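Local coordinates for protein putative drug/sodium antiporter (Escherichia coli, PDB 4Z3N) that probably exports the genotoxin colibactin or its precursor across the cell membrane, as a multidrug-and-toxin-extrusion (MATE) family transporter and likely antiporter, at residues I181-K186 and V225-Y230; R328-Y333 and R452-S457; M350-A355 and Q375-A380. All blocks are in the same frame, centred on the assembly; numbering follows the deposited sequence.

Contact 1. Residues I181-K186 and V225-Y230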
loop_
_atom_site.group_PDB
_atom_site.type_symbol
_atom_site.label_atom_id
_atom_site.label_comp_id
_atom_site.label_asym_id
_atom_site.label_seq_id
_atom_site.Cartn_x
_atom_site.Cartn_y
_atom_site.Cartn_z
ATOM N N ILE A 181 16.563 -3.145 -5.689
ATOM C CA ILE A 181 15.171 -3.347 -6.052
ATOM C C ILE A 181 15.025 -4.346 -7.182
ATOM O O ILE A 181 13.947 -4.890 -7.411
ATOM C CB ILE A 181 14.508 -2.029 -6.468
ATOM C CG1 ILE A 181 14.827 -0.932 -5.445
ATOM C CG2 ILE A 181 12.995 -2.224 -6.688
ATOM C CD1 ILE A 181 14.542 -1.321 -4.021
ATOM N N MET A 182 16.133 -4.614 -7.858
ATOM C CA MET A 182 16.146 -5.521 -8.985
ATOM C C MET A 182 15.855 -6.924 -8.479
ATOM O O MET A 182 15.218 -7.727 -9.155
ATOM C CB MET A 182 17.492 -5.458 -9.706
ATOM C CG MET A 182 17.731 -4.134 -10.401
ATOM S SD MET A 182 16.561 -3.871 -11.741
ATOM C CE MET A 182 16.777 -5.418 -12.639
ATOM N N VAL A 183 16.308 -7.202 -7.265
ATOM C CA VAL A 183 16.038 -8.484 -6.642
ATOM C C VAL A 183 14.549 -8.588 -6.342
ATOM O O VAL A 183 13.953 -9.656 -6.474
ATOM C CB VAL A 183 16.863 -8.661 -5.368
ATOM C CG1 VAL A 183 16.510 -9.970 -4.676
ATOM C CG2 VAL A 183 18.344 -8.597 -5.720
ATOM N N ILE A 184 13.954 -7.460 -5.967
ATOM C CA ILE A 184 12.525 -7.388 -5.721
ATOM C C ILE A 184 11.765 -7.505 -7.043
ATOM O O ILE A 184 10.740 -8.186 -7.116
ATOM C CB ILE A 184 12.139 -6.081 -5.006
ATOM C CG1 ILE A 184 12.712 -6.065 -3.586
ATOM C CG2 ILE A 184 10.638 -5.915 -4.974
ATOM C CD1 ILE A 184 12.404 -4.807 -2.806
ATOM N N MET A 185 12.281 -6.875 -8.098
ATOM C CA MET A 185 11.584 -6.910 -9.379
ATOM C C MET A 185 11.662 -8.293 -10.005
ATOM O O MET A 185 10.700 -8.739 -10.631
ATOM C CB MET A 185 12.137 -5.879 -10.366
ATOM C CG MET A 185 11.309 -5.826 -11.663
ATOM S SD MET A 185 12.131 -5.089 -13.103
ATOM C CE MET A 185 13.595 -6.114 -13.204
ATOM N N LYS A 186 12.811 -8.958 -9.840
ATOM C CA LYS A 186 13.025 -10.304 -10.372
ATOM C C LYS A 186 12.238 -11.340 -9.572
ATOM O O LYS A 186 11.606 -12.220 -10.154
ATOM C CB LYS A 186 14.509 -10.655 -10.385
ATOM C CG LYS A 186 15.293 -9.950 -11.489
ATOM C CD LYS A 186 16.789 -10.221 -11.364
ATOM C CE LYS A 186 17.633 -9.089 -11.955
ATOM N NZ LYS A 186 19.068 -9.197 -11.531
ATOM N N VAL A 225 9.618 -16.037 -1.938
ATOM C CA VAL A 225 10.290 -16.192 -0.655
ATOM C C VAL A 225 11.597 -16.957 -0.824
ATOM O O VAL A 225 12.647 -16.576 -0.297
ATOM C CB VAL A 225 9.388 -16.929 0.349
ATOM C CG1 VAL A 225 10.142 -17.238 1.616
ATOM C CG2 VAL A 225 8.164 -16.095 0.657
ATOM N N ALA A 226 11.514 -18.046 -1.573
ATOM C CA ALA A 226 12.683 -18.832 -1.923
ATOM C C ALA A 226 13.742 -17.978 -2.630
ATOM O O ALA A 226 14.912 -17.988 -2.248
ATOM C CB ALA A 226 12.274 -19.996 -2.791
ATOM N N TYR A 227 13.330 -17.241 -3.656
ATOM C CA TYR A 227 14.245 -16.390 -4.411
ATOM C C TYR A 227 15.029 -15.441 -3.509
ATOM O O TYR A 227 16.233 -15.237 -3.698
ATOM C CB TYR A 227 13.482 -15.577 -5.453
ATOM C CG TYR A 227 14.379 -14.891 -6.446
ATOM C CD1 TYR A 227 14.987 -13.685 -6.139
ATOM C CD2 TYR A 227 14.625 -15.451 -7.693
ATOM C CE1 TYR A 227 15.824 -13.054 -7.045
ATOM C CE2 TYR A 227 15.453 -14.826 -8.605
ATOM C CZ TYR A 227 16.048 -13.627 -8.273
ATOM O OH TYR A 227 16.870 -12.992 -9.168
ATOM N N PHE A 228 14.334 -14.855 -2.540
ATOM C CA PHE A 228 14.936 -13.891 -1.634
ATOM C C PHE A 228 16.036 -14.525 -0.789
ATOM O O PHE A 228 17.162 -14.024 -0.736
ATOM C CB PHE A 228 13.873 -13.278 -0.729
ATOM C CG PHE A 228 13.066 -12.201 -1.391
ATOM C CD1 PHE A 228 13.630 -11.395 -2.364
ATOM C CD2 PHE A 228 11.739 -11.989 -1.034
ATOM C CE1 PHE A 228 12.877 -10.395 -2.976
ATOM C CE2 PHE A 228 10.988 -10.994 -1.633
ATOM C CZ PHE A 228 11.554 -10.197 -2.608
ATOM N N ILE A 229 15.706 -15.627 -0.133
ATOM C CA ILE A 229 16.654 -16.285 0.748
ATOM C C ILE A 229 17.869 -16.793 -0.021
ATOM O O ILE A 229 19.002 -16.635 0.442
ATOM C CB ILE A 229 15.998 -17.444 1.513
ATOM C CG1 ILE A 229 14.860 -16.914 2.397
ATOM C CG2 ILE A 229 17.031 -18.179 2.366
ATOM C CD1 ILE A 229 14.200 -17.988 3.254
ATOM N N TYR A 230 17.657 -17.377 -1.199
ATOM C CA TYR A 230 18.806 -17.812 -1.995
ATOM C C TYR A 230 19.670 -16.624 -2.387
ATOM O O TYR A 230 20.879 -16.670 -2.215
ATOM C CB TYR A 230 18.371 -18.604 -3.232
ATOM C CG TYR A 230 17.898 -19.998 -2.869
ATOM C CD1 TYR A 230 18.431 -20.666 -1.765
ATOM C CD2 TYR A 230 16.897 -20.636 -3.603
ATOM C CE1 TYR A 230 17.992 -21.935 -1.411
ATOM C CE2 TYR A 230 16.451 -21.909 -3.254
ATOM C CZ TYR A 230 17.005 -22.549 -2.158
ATOM O OH TYR A 230 16.572 -23.804 -1.806
#

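Contact 2. Residues R328-Y333 and R452-S457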
loop_
_atom_site.group_PDB
_atom_site.type_symbol
_atom_site.label_atom_id
_atom_site.label_comp_id
_atom_site.label_asym_id
_atom_site.label_seq_id
_atom_site.Cartn_x
_atom_site.Cartn_y
_atom_site.Cartn_z
ATOM N N ARG A 328 19.970 17.057 1.718
ATOM C CA ARG A 328 19.768 16.152 0.615
ATOM C C ARG A 328 18.458 15.365 0.798
ATOM O O ARG A 328 17.784 15.055 -0.190
ATOM C CB ARG A 328 20.970 15.219 0.484
ATOM C CG ARG A 328 20.908 14.310 -0.733
ATOM C CD ARG A 328 22.256 13.703 -1.099
ATOM N NE ARG A 328 22.123 12.724 -2.179
ATOM C CZ ARG A 328 22.119 13.031 -3.472
ATOM N NH1 ARG A 328 22.232 14.295 -3.846
ATOM N NH2 ARG A 328 21.995 12.077 -4.384
ATOM N N THR A 329 18.096 15.062 2.050
ATOM C CA THR A 329 16.856 14.329 2.314
ATOM C C THR A 329 15.674 15.239 1.964
ATOM O O THR A 329 14.670 14.781 1.415
ATOM C CB THR A 329 16.729 13.817 3.802
ATOM O OG1 THR A 329 16.531 14.913 4.705
ATOM C CG2 THR A 329 17.954 13.026 4.229
ATOM N N LEU A 330 15.815 16.529 2.252
ATOM C CA LEU A 330 14.809 17.515 1.885
ATOM C C LEU A 330 14.711 17.674 0.367
ATOM O O LEU A 330 13.605 17.763 -0.181
ATOM C CB LEU A 330 15.118 18.866 2.531
ATOM C CG LEU A 330 14.778 19.041 4.000
ATOM C CD1 LEU A 330 14.882 20.524 4.399
ATOM C CD2 LEU A 330 13.380 18.490 4.299
ATOM N N ASN A 331 15.861 17.732 -0.307
ATOM C CA ASN A 331 15.884 17.770 -1.767
ATOM C C ASN A 331 15.317 16.507 -2.362
ATOM O O ASN A 331 14.708 16.542 -3.425
ATOM C CB ASN A 331 17.304 17.952 -2.316
ATOM C CG ASN A 331 17.941 19.249 -1.895
ATOM O OD1 ASN A 331 17.310 20.307 -1.898
ATOM N ND2 ASN A 331 19.210 19.170 -1.531
ATOM N N ALA A 332 15.555 15.387 -1.682
ATOM C CA ALA A 332 15.063 14.090 -2.123
ATOM C C ALA A 332 13.535 14.065 -2.096
ATOM O O ALA A 332 12.899 13.615 -3.069
ATOM C CB ALA A 332 15.633 12.978 -1.268
ATOM N N TYR A 333 12.948 14.566 -1.008
ATOM C CA TYR A 333 11.492 14.667 -0.924
ATOM C C TYR A 333 10.878 15.490 -2.071
ATOM O O TYR A 333 9.958 15.026 -2.746
ATOM C CB TYR A 333 11.081 15.267 0.402
ATOM C CG TYR A 333 9.652 15.735 0.404
ATOM C CD1 TYR A 333 8.609 14.848 0.635
ATOM C CD2 TYR A 333 9.343 17.067 0.160
ATOM C CE1 TYR A 333 7.308 15.276 0.609
ATOM C CE2 TYR A 333 8.046 17.501 0.142
ATOM C CZ TYR A 333 7.030 16.603 0.363
ATOM O OH TYR A 333 5.738 17.056 0.342
ATOM N N ARG A 452 4.650 23.164 4.474
ATOM C CA ARG A 452 5.165 23.948 5.595
ATOM C C ARG A 452 6.165 23.190 6.454
ATOM O O ARG A 452 7.135 23.774 6.935
ATOM C CB ARG A 452 4.016 24.443 6.470
ATOM C CG ARG A 452 3.093 25.377 5.706
ATOM C CD ARG A 452 2.129 26.090 6.627
ATOM N NE ARG A 452 1.315 27.068 5.909
ATOM C CZ ARG A 452 0.387 27.823 6.485
ATOM N NH1 ARG A 452 0.151 27.711 7.790
ATOM N NH2 ARG A 452 -0.305 28.687 5.755
ATOM N N LEU A 453 5.926 21.898 6.654
ATOM C CA LEU A 453 6.780 21.098 7.508
ATOM C C LEU A 453 8.056 20.622 6.813
ATOM O O LEU A 453 8.999 20.236 7.477
ATOM C CB LEU A 453 6.031 19.878 8.054
ATOM C CG LEU A 453 4.883 20.034 9.049
ATOM C CD1 LEU A 453 4.250 18.674 9.348
ATOM C CD2 LEU A 453 5.316 20.730 10.321
ATOM N N LEU A 454 8.114 20.616 5.493
ATOM C CA LEU A 454 9.296 20.005 4.912
ATOM C C LEU A 454 10.252 21.095 4.487
ATOM O O LEU A 454 10.214 21.629 3.389
ATOM C CB LEU A 454 8.928 19.087 3.729
ATOM C CG LEU A 454 8.676 17.592 4.014
ATOM C CD1 LEU A 454 9.971 16.875 4.398
ATOM C CD2 LEU A 454 7.574 17.337 5.068
ATOM N N ARG A 455 11.215 21.321 5.342
ATOM C CA ARG A 455 12.117 22.428 5.167
ATOM C C ARG A 455 13.046 22.385 6.364
ATOM O O ARG A 455 12.737 21.724 7.367
ATOM C CB ARG A 455 11.347 23.758 5.057
ATOM C CG ARG A 455 10.417 24.064 6.193
ATOM C CD ARG A 455 9.950 25.513 6.152
ATOM N NE ARG A 455 8.676 25.693 5.449
ATOM C CZ ARG A 455 8.543 26.167 4.207
ATOM N NH1 ARG A 455 9.611 26.521 3.495
ATOM N NH2 ARG A 455 7.330 26.295 3.677
ATOM N N LEU A 456 14.189 23.044 6.251
ATOM C CA LEU A 456 15.099 23.152 7.389
ATOM C C LEU A 456 14.410 23.795 8.570
ATOM O O LEU A 456 13.687 24.781 8.420
ATOM C CB LEU A 456 16.342 23.960 7.024
ATOM C CG LEU A 456 17.301 23.170 6.170
ATOM C CD1 LEU A 456 18.370 24.096 5.592
ATOM C CD2 LEU A 456 17.872 22.050 7.050
ATOM N N SER A 457 14.631 23.209 9.737
ATOM C CA SER A 457 14.177 23.759 11.005
ATOM C C SER A 457 15.199 23.370 12.052
ATOM O O SER A 457 15.938 22.406 11.854
ATOM C CB SER A 457 12.802 23.231 11.375
ATOM O OG SER A 457 12.890 21.881 11.788
#

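Contact 3. Residues M350-A355 and Q375-A380. With OLC ((2R)-2,3-dihydroxypropyl (9Z)-octadec-9-enoate), chain B; OLC ((2R)-2,3-dihydroxypropyl (9Z)-octadec-9-enoate), chain D; OLC ((2R)-2,3-dihydroxypropyl (9Z)-octadec-9-enoate), chain C.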
loop_
_atom_site.group_PDB
_atom_site.type_symbol
_atom_site.label_atom_id
_atom_site.label_comp_id
_atom_site.label_asym_id
_atom_site.label_seq_id
_atom_site.Cartn_x
_atom_site.Cartn_y
_atom_site.Cartn_z
ATOM N N MET A 350 -5.829 12.076 -18.198
ATOM C CA MET A 350 -6.317 10.986 -19.051
ATOM C C MET A 350 -7.649 10.453 -18.534
ATOM O O MET A 350 -8.585 10.287 -19.297
ATOM C CB MET A 350 -5.316 9.843 -19.129
ATOM C CG MET A 350 -4.051 10.167 -19.899
ATOM S SD MET A 350 -3.072 8.676 -20.106
ATOM C CE MET A 350 -1.463 9.362 -20.514
ATOM N N HIS A 351 -7.733 10.203 -17.231
ATOM C CA HIS A 351 -8.940 9.639 -16.662
ATOM C C HIS A 351 -10.158 10.518 -16.905
ATOM O O HIS A 351 -11.241 10.013 -17.231
ATOM C CB HIS A 351 -8.803 9.408 -15.161
ATOM C CG HIS A 351 -9.885 8.526 -14.605
ATOM N ND1 HIS A 351 -10.117 8.389 -13.255
ATOM C CD2 HIS A 351 -10.787 7.723 -15.226
ATOM C CE1 HIS A 351 -11.109 7.538 -13.066
ATOM N NE2 HIS A 351 -11.531 7.116 -14.243
ATOM N N ILE A 352 -9.975 11.823 -16.728
ATOM C CA ILE A 352 -11.072 12.772 -16.777
ATOM C C ILE A 352 -11.671 12.846 -18.177
ATOM O O ILE A 352 -12.890 12.811 -18.363
ATOM C CB ILE A 352 -10.619 14.179 -16.331
ATOM C CG1 ILE A 352 -10.277 14.167 -14.841
ATOM C CG2 ILE A 352 -11.706 15.203 -16.613
ATOM C CD1 ILE A 352 -10.058 15.546 -14.204
ATOM N N VAL A 353 -10.804 12.943 -19.164
ATOM C CA VAL A 353 -11.246 13.049 -20.529
ATOM C C VAL A 353 -11.771 11.705 -21.051
ATOM O O VAL A 353 -12.618 11.674 -21.924
ATOM C CB VAL A 353 -10.104 13.565 -21.427
ATOM C CG1 VAL A 353 -9.781 14.993 -21.063
ATOM C CG2 VAL A 353 -8.887 12.663 -21.301
ATOM N N LEU A 354 -11.252 10.604 -20.520
ATOM C CA LEU A 354 -11.637 9.273 -20.975
ATOM C C LEU A 354 -12.997 8.849 -20.395
ATOM O O LEU A 354 -13.745 8.092 -21.026
ATOM C CB LEU A 354 -10.568 8.244 -20.589
ATOM C CG LEU A 354 -9.487 7.915 -21.616
ATOM C CD1 LEU A 354 -8.437 7.002 -20.995
ATOM C CD2 LEU A 354 -10.090 7.279 -22.874
ATOM N N ALA A 355 -13.305 9.362 -19.201
ATOM C CA ALA A 355 -14.436 8.898 -18.399
ATOM C C ALA A 355 -15.787 8.902 -19.140
ATOM O O ALA A 355 -16.520 7.909 -19.083
ATOM C CB ALA A 355 -14.531 9.728 -17.122
ATOM N N GLN A 375 -17.803 12.423 -10.507
ATOM C CA GLN A 375 -16.850 12.172 -9.430
ATOM C C GLN A 375 -15.426 12.391 -9.932
ATOM O O GLN A 375 -14.611 13.103 -9.312
ATOM C CB GLN A 375 -17.001 10.739 -8.901
ATOM C CG GLN A 375 -16.031 10.381 -7.803
ATOM C CD GLN A 375 -16.015 8.908 -7.433
ATOM O OE1 GLN A 375 -16.667 8.492 -6.474
ATOM N NE2 GLN A 375 -15.233 8.118 -8.166
ATOM N N THR A 376 -15.140 11.770 -11.074
ATOM C CA THR A 376 -13.841 11.887 -11.694
ATOM C C THR A 376 -13.556 13.339 -12.064
ATOM O O THR A 376 -12.466 13.856 -11.793
ATOM C CB THR A 376 -13.739 11.002 -12.933
ATOM O OG1 THR A 376 -13.913 9.625 -12.553
ATOM C CG2 THR A 376 -12.370 11.192 -13.618
ATOM N N ARG A 377 -14.540 14.004 -12.661
ATOM C CA ARG A 377 -14.340 15.376 -13.102
ATOM C C ARG A 377 -14.013 16.294 -11.937
ATOM O O ARG A 377 -13.192 17.219 -12.058
ATOM C CB ARG A 377 -15.573 15.898 -13.825
ATOM C CG ARG A 377 -15.822 15.275 -15.184
ATOM C CD ARG A 377 -16.531 16.272 -16.044
ATOM N NE ARG A 377 -16.657 15.830 -17.422
ATOM C CZ ARG A 377 -17.817 15.676 -18.046
ATOM N NH1 ARG A 377 -18.953 15.925 -17.400
ATOM N NH2 ARG A 377 -17.835 15.278 -19.310
ATOM N N ILE A 378 -14.684 16.062 -10.815
ATOM C CA ILE A 378 -14.470 16.915 -9.655
ATOM C C ILE A 378 -13.199 16.543 -8.892
ATOM O O ILE A 378 -12.372 17.401 -8.637
ATOM C CB ILE A 378 -15.692 16.884 -8.717
ATOM C CG1 ILE A 378 -16.911 17.475 -9.451
ATOM C CG2 ILE A 378 -15.386 17.636 -7.412
ATOM C CD1 ILE A 378 -18.139 17.704 -8.589
ATOM N N MET A 379 -13.028 15.263 -8.574
ATOM C CA MET A 379 -11.972 14.826 -7.661
ATOM C C MET A 379 -10.624 14.428 -8.278
ATOM O O MET A 379 -9.629 14.329 -7.557
ATOM C CB MET A 379 -12.477 13.631 -6.841
ATOM C CG MET A 379 -13.733 13.893 -6.021
ATOM S SD MET A 379 -14.318 12.409 -5.169
ATOM C CE MET A 379 -13.101 12.299 -3.856
ATOM N N ALA A 380 -10.581 14.207 -9.588
ATOM C CA ALA A 380 -9.396 13.611 -10.210
ATOM C C ALA A 380 -8.132 14.450 -10.054
ATOM O O ALA A 380 -7.064 13.917 -9.775
ATOM C CB ALA A 380 -9.645 13.348 -11.678
HETATM C C18 OLC B . -3.837 6.732 -0.271
HETATM C C10 OLC B . -9.213 12.288 -4.462
HETATM C C9 OLC B . -9.453 11.039 -4.911
HETATM C C17 OLC B . -4.737 7.509 -1.211
HETATM C C11 OLC B . -9.001 12.561 -2.985
HETATM C C8 OLC B . -10.430 10.834 -6.058
HETATM C C24 OLC B . -13.422 11.515 2.544
HETATM C C16 OLC B . -5.396 8.634 -0.446
HETATM C C12 OLC B . -9.094 11.295 -2.142
HETATM C C7 OLC B . -10.508 9.380 -6.486
HETATM C C15 OLC B . -6.221 9.505 -1.385
HETATM C C13 OLC B . -7.987 11.297 -1.086
HETATM C C6 OLC B . -11.349 8.574 -5.514
HETATM C C14 OLC B . -7.525 9.902 -0.705
HETATM C C5 OLC B . -12.641 9.295 -5.192
HETATM C C4 OLC B . -13.205 8.775 -3.877
HETATM C C3 OLC B . -12.130 8.759 -2.809
HETATM C C2 OLC B . -12.720 8.669 -1.415
HETATM C C21 OLC B . -11.358 10.928 1.274
HETATM C C1 OLC B . -11.780 9.320 -0.408
HETATM C C22 OLC B . -11.912 11.380 2.614
HETATM O O19 OLC B . -10.569 9.332 -0.578
HETATM O O25 OLC B . -13.995 10.979 3.720
HETATM O O23 OLC B . -11.580 10.433 3.611
HETATM O O20 OLC B . -12.298 10.059 0.664
HETATM C C9 OLC D . -11.966 19.825 -14.929
HETATM C C8 OLC D . -13.445 19.881 -15.248
HETATM C C7 OLC D . -13.721 19.314 -16.631
HETATM C C6 OLC D . -15.210 19.321 -16.943
HETATM C C5 OLC D . -15.457 18.996 -18.407
HETATM C C4 OLC D . -16.912 19.298 -18.744
HETATM C C3 OLC D . -17.050 20.116 -20.021
HETATM C C2 OLC D . -18.508 20.446 -20.310
HETATM C C1 OLC D . -19.195 19.340 -21.085
HETATM C C9 OLC C . -7.737 21.437 -8.134
HETATM C C8 OLC C . -9.090 20.778 -7.919
HETATM C C7 OLC C . -10.200 21.640 -8.485
HETATM C C6 OLC C . -11.276 20.758 -9.099
HETATM C C5 OLC C . -12.422 21.629 -9.575
HETATM C C4 OLC C . -13.390 20.815 -10.422
HETATM C C3 OLC C . -14.761 21.481 -10.466
HETATM C C2 OLC C . -15.478 21.104 -11.748
HETATM C C1 OLC C . -16.930 20.781 -11.462
#

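Contact 1. Residues I181-K186 and V225-Y230
Val-183 carries the tight part of this contact. It sits opposite two consecutive aromatic residues, Tyr-227 and Phe-228. Its CG1 methyl meets both rings at their edges and lies in plane with each. Val-183 CG1 is 3.9 Å from Tyr-227 CE1 and 4.0 Å from Phe-228 CD1. CG1 is the branch anti to the backbone N (chi1 177°), which turns it to the two rings.

The Val-183 carbonyl oxygen also comes close, 3.7 Å from Phe-228 CE1, but at a slant to the ring. Ile-184 adds its backbone: Ile-184 CA lies at the Phe-228 edge, 4.1 Å from Phe-228 CE1. Phe-228 is buried, and its ring also meets Phe-175 of helix 162-177, with the planes about 25° apart. That helix touches Val-183 and Ile-184 too.

The solvent side is formed by Tyr-227 and Lys-186. Tyr-227 points from its helix toward 181-186. Its ring touches Ala-187 and Leu-190, and its OH end lies beside the aliphatic part of exposed Lys-186. Tyr-227 OH is 3.5 Å from Lys-186 CB and 3.5 Å from Lys-186 CD. The two side chains cross obliquely. The lysine then runs on, extended, and carries its ammonium group away from 225-230.

The two short segments run roughly antiparallel, at 150°, with axes 10.1 Å apart. Their helices are consecutive in the chain, and a short turn joins helix 181-204 to helix 209-232. The contact therefore lies near the open end of a helical hairpin.

No polar bond joins the two segments. Their chemistry implies a dispersive contact: aromatic edges against a valine methyl inside, and a tyrosine against a lysine stem outside. The lysine charge is left pointing outward.

Contact 2. Residues R328-Y333 and R452-S457
Leu-330 and Tyr-333 of helix 326-358 meet the chain where helix 432-453 ends and turns toward helix 458-467. They stand about one turn apart on the same side of their helix. The contact belongs to the carboxy-terminal half of the MATE fold.

Leu-330 comes first and points at the other segment. One methyl, Leu-330 CD1, reaches the backbone there and lies 3.3 Å from Arg-455 C. The same methyl of Leu-330 is 4.0 Å from Leu-456 CG. The other methyl, Leu-330 CD2, is 3.8 Å from Leu-454 CD1. The leucine fork thus spans three successive residues of 452-457.

Tyr-333 makes the second contact, one turn further along. Its CG stands opposite the backbone N (chi1 165°), which sends the ring out toward Leu-454. Leu-454 CG sits over the ring centre, 3.9 Å from the Tyr-333 centroid and only 11° off the normal. This is a CH-pi contact on one face. The two side chains meet at about a right angle. The tyrosine hydroxyl is engaged apart from this, by Ile-388 O.

Leu-454 is the first residue to leave helical geometry after helix 432-453. Arg-455 curls back over this helix end: Arg-455 NE donates to Arg-452 O at 2.9 Å, along a bent path of 136°. Ser-457, two residues on, is the N-cap of the next helix.

Helix 382-399 lies against both sides of the contact, its Tyr-395 touching Leu-330 and Leu-454 and its Leu-391 touching Tyr-333. Helix 286-322 packs on another part of 328-333, against Thr-329 and Ala-332. The contact thus joins the start of helix 326-358 to the linker between helices 432-453 and 458-467.

Contact 3. Residues M350-A355 and Q375-A380
Thr-376 lays its methyl on the imidazole of His-351. Thr-376 CG2 sits over one face of the His-351 ring, shifted toward the rim, 3.8 Å from its centroid and 17° off the normal. This is a CH-pi contact, and the side chains meet at about a right angle.

Two torsions set it up. His-351 has CG opposite its backbone N (chi1 -166°), so the ring reaches toward 375-380. Thr-376 has OG1 beside its own backbone N (chi1 -61°) and CG2 opposite it. This lets OG1 bond to Ala-372 O while CG2 goes to the histidine. The ring is held as well, by a bond between His-351 NE2 and Tyr-359 OH.

Thr-376 CG2 also lies 3.8 Å from Ile-352 CA. Ile-352 sends its longer branch, CG1 and CD1, to the Ala-380 methyl. How closely they approach is uncertain, because the Ala-380 methyl is placed too near Thr-376 O in the model.

Arg-377 extends from CG to NE along the lipid side. Its guanidinium lies flat against a monoolein chain, with C4 of that lipid (chain D) over the Arg-377 guanidinium centre, 3.7 Å above the plane. Met-379 bends at its last torsion and touches another monoolein (chain B).

The two short segments run roughly antiparallel, their axes 8.9 Å apart. Helices 326-358 and 366-379 are a lipid-facing, consecutive pair in the carboxy-terminal half of the MATE fold. The buried polar atoms His-351 NE2 and Thr-376 OG1 find partners outside the two segments, which leaves methyls and a ring face to make the contact between them.

Contacts 2 and 3 share helix 326-358: contact 2 uses its start, contact 3 a part near its end. Their centres are about 32 Å apart and their nearest atoms about 17 Å. Along the chain, contact 3 is nested in the loop that contact 2 closes. Contact 1 closes earlier, in the amino-terminal half of the MATE fold. Its centre is about 37 Å from that of contact 3, on the opposite side of the chain's centre, and about 32 Å from that of contact 2. Contact 3 touches three monoolein molecules. Near contact 2, a bound monoolein also lies close to the side chain of Arg-455.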